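PDB 4RAA: putative exported protein from Bacteroides fragilis, which is of unknown function but is probably exported as a lipoprotein and folds as a six-bladed beta-propeller of the YWTD superfamily. Local coordinates for residues Val43-Glu48 and Leu89-Val94; Cys52-Asp57 and Leu63-Lys68. One frame throughout, in Å; residues are numbered along the deposited sequence.

Overall arrangement
Both contacts belong to the six-bladed beta-propeller, and their centres lie about 9 Å apart. Strand 45-49 is followed by 52-57 and then by 62-67, three antiparallel neighbours; 72-79 comes next, and 85-94 runs beside it in parallel. Contact 2 pairs 52-57 with 63-68 as a hairpin within this run, so it falls, in chain order, between the two halves of contact 1, where 43-48 meets 89-94 through side chains alone. A backbone bond from Leu54 N to Arg47 O (2.8 Å) and a salt bridge between Lys68 NZ and Glu48 OE1 tie the contacts together. Contact 2 thus knits what is probably one blade; contact 1 packs it against strand 85-94, probably the first of the next.

Contact 1 (Val43-Glu48 and Leu89-Val94)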
ATOM      1  N   VAL A  43     -11.648  11.406  24.315  1.00 38.35           N
ATOM      2  CA  VAL A  43     -12.120  10.085  23.839  1.00 38.13           C
ATOM      3  C   VAL A  43     -12.897  10.431  22.576  1.00 38.42           C
ATOM      4  O   VAL A  43     -14.123  10.595  22.604  1.00 39.14           O
ATOM      5  CB  VAL A  43     -12.948   9.282  24.878  1.00 37.60           C
ATOM      6  CG1 VAL A  43     -13.461   7.965  24.293  1.00 36.59           C
ATOM      7  CG2 VAL A  43     -12.101   8.989  26.106  1.00 38.89           C
ATOM      8  N   GLY A  44     -12.147  10.585  21.481  1.00 38.03           N
ATOM      9  CA  GLY A  44     -12.697  10.972  20.183  1.00 37.02           C
ATOM     10  C   GLY A  44     -13.609   9.950  19.543  1.00 37.24           C
ATOM     11  O   GLY A  44     -14.712  10.294  19.126  1.00 41.44           O
ATOM     12  N   LEU A  45     -13.142   8.701  19.470  1.00 36.39           N
ATOM     13  CA  LEU A  45     -13.872   7.602  18.831  1.00 36.10           C
ATOM     14  C   LEU A  45     -13.705   6.324  19.647  1.00 35.98           C
ATOM     15  O   LEU A  45     -12.647   6.117  20.238  1.00 37.64           O
ATOM     16  CB  LEU A  45     -13.321   7.421  17.411  1.00 37.55           C
ATOM     17  CG  LEU A  45     -13.788   6.291  16.481  1.00 40.44           C
ATOM     18  CD1 LEU A  45     -15.292   6.318  16.202  1.00 40.65           C
ATOM     19  CD2 LEU A  45     -13.005   6.357  15.171  1.00 41.43           C
ATOM     20  N   ILE A  46     -14.738   5.479  19.671  1.00 35.38           N
ATOM     21  CA  ILE A  46     -14.715   4.211  20.415  1.00 35.69           C
ATOM     22  C   ILE A  46     -15.430   3.075  19.661  1.00 36.05           C
ATOM     23  O   ILE A  46     -16.484   3.298  19.089  1.00 34.71           O
ATOM     24  CB  ILE A  46     -15.275   4.403  21.847  1.00 37.11           C
ATOM     25  CG1 ILE A  46     -14.993   3.177  22.728  1.00 37.88           C
ATOM     26  CG2 ILE A  46     -16.765   4.735  21.838  1.00 37.76           C
ATOM     27  CD1 ILE A  46     -15.296   3.412  24.193  1.00 38.40           C
ATOM     28  N   ARG A  47     -14.825   1.878  19.665  1.00 37.75           N
ATOM     29  CA  ARG A  47     -15.344   0.679  18.995  1.00 39.51           C
ATOM     30  C   ARG A  47     -15.106  -0.572  19.842  1.00 42.60           C
ATOM     31  O   ARG A  47     -14.074  -0.672  20.501  1.00 42.14           O
ATOM     32  CB  ARG A  47     -14.638   0.458  17.643  1.00 40.10           C
ATOM     33  CG  ARG A  47     -14.767   1.567  16.603  1.00 38.91           C
ATOM     34  CD  ARG A  47     -16.201   1.781  16.152  1.00 39.66           C
ATOM     35  NE  ARG A  47     -16.315   2.756  15.057  1.00 41.35           N
ATOM     36  CZ  ARG A  47     -17.439   3.387  14.670  1.00 43.09           C
ATOM     37  NH1 ARG A  47     -18.608   3.219  15.310  1.00 42.63           N
ATOM     38  NH2 ARG A  47     -17.392   4.239  13.633  1.00 44.22           N
ATOM     39  N   GLU A  48     -16.056  -1.516  19.803  1.00 47.18           N
ATOM     40  CA  GLU A  48     -15.923  -2.811  20.488  1.00 50.84           C
ATOM     41  C   GLU A  48     -15.081  -3.742  19.620  1.00 49.66           C
ATOM     42  O   GLU A  48     -15.102  -3.632  18.401  1.00 51.70           O
ATOM     43  CB  GLU A  48     -17.279  -3.511  20.704  1.00 55.99           C
ATOM     44  CG  GLU A  48     -18.311  -2.798  21.570  1.00 60.69           C
ATOM     45  CD  GLU A  48     -19.509  -3.696  21.907  1.00 65.95           C
ATOM     46  OE1 GLU A  48     -19.323  -4.732  22.586  1.00 69.62           O
ATOM     47  OE2 GLU A  48     -20.650  -3.362  21.519  1.00 65.26           O
ATOM     48  N   LEU A  89      -4.132  11.026  13.866  1.00 32.27           N
ATOM     49  CA  LEU A  89      -5.203  10.103  13.538  1.00 30.69           C
ATOM     50  C   LEU A  89      -6.565  10.788  13.570  1.00 30.27           C
ATOM     51  O   LEU A  89      -6.894  11.466  14.534  1.00 31.64           O
ATOM     52  CB  LEU A  89      -5.197   8.906  14.511  1.00 30.47           C
ATOM     53  CG  LEU A  89      -4.393   7.659  14.126  1.00 30.36           C
ATOM     54  CD1 LEU A  89      -3.092   7.984  13.437  1.00 30.84           C
ATOM     55  CD2 LEU A  89      -4.177   6.756  15.338  1.00 30.35           C
ATOM     56  N   SER A  90      -7.335  10.600  12.503  1.00 29.38           N
ATOM     57  CA  SER A  90      -8.704  11.090  12.381  1.00 28.80           C
ATOM     58  C   SER A  90      -9.726   9.977  12.596  1.00 28.48           C
ATOM     59  O   SER A  90     -10.828  10.249  13.051  1.00 28.71           O
ATOM     60  CB  SER A  90      -8.917  11.688  10.996  1.00 29.02           C
ATOM     61  OG  SER A  90      -8.549  10.748  10.008  1.00 29.42           O
ATOM     62  N   SER A  91      -9.378   8.739  12.252  1.00 28.76           N
ATOM     63  CA  SER A  91     -10.301   7.608  12.365  1.00 29.16           C
ATOM     64  C   SER A  91      -9.594   6.250  12.222  1.00 30.07           C
ATOM     65  O   SER A  91      -8.397   6.178  11.954  1.00 30.94           O
ATOM     66  CB  SER A  91     -11.375   7.712  11.263  1.00 28.72           C
ATOM     67  OG  SER A  91     -12.352   6.709  11.406  1.00 28.59           O
ATOM     68  N   PHE A  92     -10.361   5.183  12.432  1.00 30.58           N
ATOM     69  CA  PHE A  92      -9.900   3.807  12.210  1.00 30.53           C
ATOM     70  C   PHE A  92     -11.103   2.870  12.000  1.00 30.28           C
ATOM     71  O   PHE A  92     -12.248   3.274  12.163  1.00 29.65           O
ATOM     72  CB  PHE A  92      -9.004   3.319  13.365  1.00 30.47           C
ATOM     73  CG  PHE A  92      -9.728   3.169  14.679  1.00 30.10           C
ATOM     74  CD1 PHE A  92      -9.903   4.259  15.526  1.00 29.20           C
ATOM     75  CD2 PHE A  92     -10.257   1.930  15.067  1.00 30.49           C
ATOM     76  CE1 PHE A  92     -10.585   4.122  16.734  1.00 29.16           C
ATOM     77  CE2 PHE A  92     -10.944   1.793  16.270  1.00 30.41           C
ATOM     78  CZ  PHE A  92     -11.105   2.890  17.109  1.00 29.57           C
ATOM     79  N   PHE A  93     -10.835   1.630  11.617  1.00 31.62           N
ATOM     80  CA  PHE A  93     -11.897   0.620  11.470  1.00 32.51           C
ATOM     81  C   PHE A  93     -11.317  -0.774  11.588  1.00 34.00           C
ATOM     82  O   PHE A  93     -10.105  -0.953  11.463  1.00 34.89           O
ATOM     83  CB  PHE A  93     -12.719   0.794  10.170  1.00 32.19           C
ATOM     84  CG  PHE A  93     -11.955   0.502   8.896  1.00 32.98           C
ATOM     85  CD1 PHE A  93     -11.179   1.492   8.279  1.00 32.69           C
ATOM     86  CD2 PHE A  93     -12.041  -0.762   8.283  1.00 33.33           C
ATOM     87  CE1 PHE A  93     -10.489   1.223   7.094  1.00 33.05           C
ATOM     88  CE2 PHE A  93     -11.348  -1.032   7.105  1.00 33.57           C
ATOM     89  CZ  PHE A  93     -10.569  -0.045   6.513  1.00 33.46           C
ATOM     90  N   VAL A  94     -12.193  -1.733  11.867  1.00 34.93           N
ATOM     91  CA  VAL A  94     -11.837  -3.143  12.000  1.00 35.95           C
ATOM     92  C   VAL A  94     -12.455  -3.793  10.773  1.00 37.47           C
ATOM     93  O   VAL A  94     -13.618  -3.509  10.472  1.00 37.40           O
ATOM     94  CB  VAL A  94     -12.431  -3.733  13.303  1.00 35.78           C
ATOM     95  CG1 VAL A  94     -12.125  -5.229  13.435  1.00 36.85           C
ATOM     96  CG2 VAL A  94     -11.922  -2.952  14.516  1.00 34.70           C
TER
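Strand 45-48 and strand 89-94 run nearly parallel, 9° apart in direction, but their axes come no closer than 8.5 Å. At that spacing the backbones cannot pair; Leu45 and Arg47 lie level with Ser91 and Phe93, and the two strands meet through side chains. They are probably the inner strands of successive propeller blades, as in this fold, so the contact packs blade against blade, its centre about 8 Å from that of the chain. Gly44 and Leu45 face Leu56 of the neighbouring strand in a classic beta bulge. The ring of Phe92 bridges the two strands. Its CG sits between the backbone N and the carbonyl carbon (chi1 67°), which carries the ring up to strand 45-48. One branch of Leu45 does the touching: CD2 rests obliquely 3.6 Å from Phe92 CE1, and the same methyl lies 3.8 Å from Ser91 OG. On the same side of the ring, but at its CE2/CZ end, Arg47 sets CG 3.8 Å from Phe92 CE2. The arginine chain bends at chi2, bringing its guanidinium back over Leu45, whose CD1 lies 3.6 Å above one face near the rim. Guanidinium and phenyl planes stand 72° apart. Ser91 OG is hydrogen-bonded to Gln187, which Leu45 and Arg47 also touch. The junction is therefore essentially apolar: the arginine gives methylenes to the phenylalanine, and the serine hydroxyl bonds elsewhere.

Contact 2 (Cys52-Asp57 and Leu63-Lys68); sequences CLLILD and LYVFNK
Leu53 N gives its hydrogen to Phe66 O at 2.7 Å, almost straight at the hydrogen (177°), and Phe66 N answers to Leu53 O at 2.9 Å. Ile55 and Tyr64 form the second hydrogen-bonded pair, with Tyr64 N 2.8 Å from Ile55 O and Ile55 N 2.9 Å from Tyr64 O. Four backbone bonds thus lock this antiparallel hairpin, and Leu54 CA adds a CA-H...O contact to Tyr64 O. Side chains alternate between the two faces. On one, Leu53, Ile55, Tyr64 and Phe66 gather: Ile55 reaches out through its extended CG1 branch (chi2 173°) to set CD1 3.9 Å from Phe66 CD1, crossing the ring obliquely. On the other, Cys52 CB meets the CG1 methyl of Val65 at 3.9 Å, Leu54 CD1 meets Val65 CG2, and Leu63 swings CD1 back toward the partner strand, 4.2 Å from Leu56 CB. Tyr64 OH is hydrogen-bonded to Leu39 O. Strand 45-49 flanks the hairpin on the 52-57 edge and strand 72-79 on the 62-67 edge, while Phe92 of strand 85-94 packs against Leu54, Leu56 and Leu63, placing the hairpin in the middle of its propeller blade.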
ATOM      1  N   CYS A  52     -12.962  -5.985  24.449  1.00 49.98           N
ATOM      2  CA  CYS A  52     -12.095  -4.816  24.587  1.00 46.57           C
ATOM      3  C   CYS A  52     -12.723  -3.578  23.944  1.00 43.61           C
ATOM      4  O   CYS A  52     -13.627  -3.678  23.106  1.00 41.96           O
ATOM      5  CB  CYS A  52     -10.706  -5.076  23.978  1.00 45.85           C
ATOM      6  SG  CYS A  52      -9.731  -6.352  24.805  1.00 46.55           S
ATOM      7  N   LEU A  53     -12.209  -2.422  24.357  1.00 41.74           N
ATOM      8  CA  LEU A  53     -12.635  -1.117  23.892  1.00 39.81           C
ATOM      9  C   LEU A  53     -11.480  -0.435  23.168  1.00 39.05           C
ATOM     10  O   LEU A  53     -10.473  -0.083  23.800  1.00 39.56           O
ATOM     11  CB  LEU A  53     -13.041  -0.243  25.085  1.00 39.70           C
ATOM     12  CG  LEU A  53     -14.125  -0.759  26.023  1.00 40.89           C
ATOM     13  CD1 LEU A  53     -14.299   0.244  27.156  1.00 40.63           C
ATOM     14  CD2 LEU A  53     -15.441  -1.013  25.294  1.00 40.71           C
ATOM     15  N   LEU A  54     -11.611  -0.265  21.852  1.00 37.24           N
ATOM     16  CA  LEU A  54     -10.624   0.485  21.069  1.00 36.34           C
ATOM     17  C   LEU A  54     -10.987   1.964  21.229  1.00 36.19           C
ATOM     18  O   LEU A  54     -12.094   2.349  20.865  1.00 36.60           O
ATOM     19  CB  LEU A  54     -10.616   0.064  19.591  1.00 35.30           C
ATOM     20  CG  LEU A  54      -9.737  -1.135  19.212  1.00 36.05           C
ATOM     21  CD1 LEU A  54      -9.919  -2.330  20.134  1.00 37.22           C
ATOM     22  CD2 LEU A  54      -9.986  -1.521  17.759  1.00 36.24           C
ATOM     23  N   ILE A  55     -10.078   2.764  21.795  1.00 35.79           N
ATOM     24  CA  ILE A  55     -10.290   4.204  22.031  1.00 35.04           C
ATOM     25  C   ILE A  55      -9.215   5.012  21.320  1.00 35.84           C
ATOM     26  O   ILE A  55      -8.030   4.739  21.505  1.00 36.25           O
ATOM     27  CB  ILE A  55     -10.265   4.542  23.546  1.00 35.40           C
ATOM     28  CG1 ILE A  55     -11.501   3.937  24.228  1.00 35.60           C
ATOM     29  CG2 ILE A  55     -10.212   6.061  23.793  1.00 35.27           C
ATOM     30  CD1 ILE A  55     -11.529   4.045  25.737  1.00 36.57           C
ATOM     31  N   LEU A  56      -9.646   6.017  20.549  1.00 36.86           N
ATOM     32  CA  LEU A  56      -8.761   6.963  19.869  1.00 37.61           C
ATOM     33  C   LEU A  56      -8.805   8.309  20.588  1.00 39.13           C
ATOM     34  O   LEU A  56      -9.879   8.866  20.784  1.00 41.12           O
ATOM     35  CB  LEU A  56      -9.193   7.163  18.425  1.00 37.98           C
ATOM     36  CG  LEU A  56      -8.507   8.240  17.576  1.00 38.41           C
ATOM     37  CD1 LEU A  56      -6.995   8.086  17.573  1.00 38.81           C
ATOM     38  CD2 LEU A  56      -9.064   8.167  16.165  1.00 38.54           C
ATOM     39  N   ASP A  57      -7.636   8.810  20.971  1.00 41.15           N
ATOM     40  CA  ASP A  57      -7.478  10.110  21.612  1.00 43.93           C
ATOM     41  C   ASP A  57      -7.068  11.048  20.484  1.00 49.45           C
ATOM     42  O   ASP A  57      -5.887  11.318  20.303  1.00 53.48           O
ATOM     43  CB  ASP A  57      -6.423  10.013  22.733  1.00 43.70           C
ATOM     44  CG  ASP A  57      -6.104  11.353  23.397  1.00 45.31           C
ATOM     45  OD1 ASP A  57      -6.726  12.378  23.060  1.00 46.72           O
ATOM     46  OD2 ASP A  57      -5.215  11.373  24.279  1.00 46.46           O
ATOM     47  N   LEU A  63      -3.781   5.728  19.819  1.00 30.98           N
ATOM     48  CA  LEU A  63      -4.823   4.709  19.690  1.00 30.30           C
ATOM     49  C   LEU A  63      -4.572   3.710  20.808  1.00 30.90           C
ATOM     50  O   LEU A  63      -3.518   3.082  20.824  1.00 31.96           O
ATOM     51  CB  LEU A  63      -4.754   4.040  18.313  1.00 29.90           C
ATOM     52  CG  LEU A  63      -5.779   2.959  17.963  1.00 30.00           C
ATOM     53  CD1 LEU A  63      -7.195   3.497  18.061  1.00 29.59           C
ATOM     54  CD2 LEU A  63      -5.534   2.409  16.561  1.00 30.14           C
ATOM     55  N   TYR A  64      -5.525   3.574  21.733  1.00 30.81           N
ATOM     56  CA  TYR A  64      -5.406   2.675  22.891  1.00 32.13           C
ATOM     57  C   TYR A  64      -6.388   1.517  22.897  1.00 33.17           C
ATOM     58  O   TYR A  64      -7.436   1.585  22.246  1.00 33.43           O
ATOM     59  CB  TYR A  64      -5.668   3.447  24.174  1.00 31.99           C
ATOM     60  CG  TYR A  64      -4.679   4.517  24.493  1.00 31.78           C
ATOM     61  CD1 TYR A  64      -3.335   4.209  24.686  1.00 32.54           C
ATOM     62  CD2 TYR A  64      -5.092   5.831  24.710  1.00 31.49           C
ATOM     63  CE1 TYR A  64      -2.412   5.194  25.023  1.00 32.83           C
ATOM     64  CE2 TYR A  64      -4.179   6.821  25.067  1.00 31.83           C
ATOM     65  CZ  TYR A  64      -2.845   6.499  25.214  1.00 32.40           C
ATOM     66  OH  TYR A  64      -1.954   7.482  25.557  1.00 33.54           O
ATOM     67  N   VAL A  65      -6.034   0.466  23.646  1.00 34.95           N
ATOM     68  CA  VAL A  65      -6.914  -0.684  23.878  1.00 36.54           C
ATOM     69  C   VAL A  65      -7.129  -0.789  25.386  1.00 38.10           C
ATOM     70  O   VAL A  65      -6.170  -0.878  26.163  1.00 38.98           O
ATOM     71  CB  VAL A  65      -6.363  -2.014  23.335  1.00 38.03           C
ATOM     72  CG1 VAL A  65      -7.367  -3.146  23.562  1.00 39.35           C
ATOM     73  CG2 VAL A  65      -6.055  -1.887  21.846  1.00 37.59           C
ATOM     74  N   PHE A  66      -8.398  -0.719  25.774  1.00 38.89           N
ATOM     75  CA  PHE A  66      -8.844  -0.892  27.136  1.00 40.77           C
ATOM     76  C   PHE A  66      -9.754  -2.116  27.186  1.00 43.83           C
ATOM     77  O   PHE A  66     -10.258  -2.591  26.161  1.00 43.48           O
ATOM     78  CB  PHE A  66      -9.594   0.339  27.628  1.00 39.51           C
ATOM     79  CG  PHE A  66      -8.706   1.492  27.978  1.00 38.90           C
ATOM     80  CD1 PHE A  66      -8.281   2.386  27.001  1.00 37.61           C
ATOM     81  CD2 PHE A  66      -8.307   1.705  29.301  1.00 40.22           C
ATOM     82  CE1 PHE A  66      -7.475   3.472  27.333  1.00 37.30           C
ATOM     83  CE2 PHE A  66      -7.503   2.792  29.643  1.00 39.87           C
ATOM     84  CZ  PHE A  66      -7.083   3.676  28.654  1.00 38.82           C
ATOM     85  N   ASN A  67      -9.963  -2.594  28.403  1.00 48.03           N
ATOM     86  CA  ASN A  67     -10.775  -3.762  28.703  1.00 52.44           C
ATOM     87  C   ASN A  67     -12.191  -3.303  29.078  1.00 52.21           C
ATOM     88  O   ASN A  67     -12.388  -2.134  29.424  1.00 49.56           O
ATOM     89  CB  ASN A  67     -10.091  -4.471  29.880  1.00 58.34           C
ATOM     90  CG  ASN A  67     -10.627  -5.849  30.167  1.00 63.36           C
ATOM     91  OD1 ASN A  67     -11.604  -6.325  29.574  1.00 67.19           O
ATOM     92  ND2 ASN A  67      -9.972  -6.507  31.104  1.00 67.23           N
ATOM     93  N   LYS A  68     -13.164  -4.222  29.015  1.00 55.60           N
ATOM     94  CA  LYS A  68     -14.564  -3.967  29.448  1.00 56.76           C
ATOM     95  C   LYS A  68     -14.606  -3.388  30.862  1.00 52.28           C
ATOM     96  O   LYS A  68     -15.387  -2.488  31.140  1.00 50.76           O
ATOM     97  CB  LYS A  68     -15.414  -5.255  29.429  1.00 63.58           C
ATOM     98  CG  LYS A  68     -15.723  -5.831  28.053  1.00 67.53           C
ATOM     99  CD  LYS A  68     -16.749  -5.018  27.275  1.00 68.40           C
ATOM    100  CE  LYS A  68     -17.001  -5.639  25.906  1.00 69.72           C
ATOM    101  NZ  LYS A  68     -18.062  -4.951  25.119  1.00 66.70           N
TER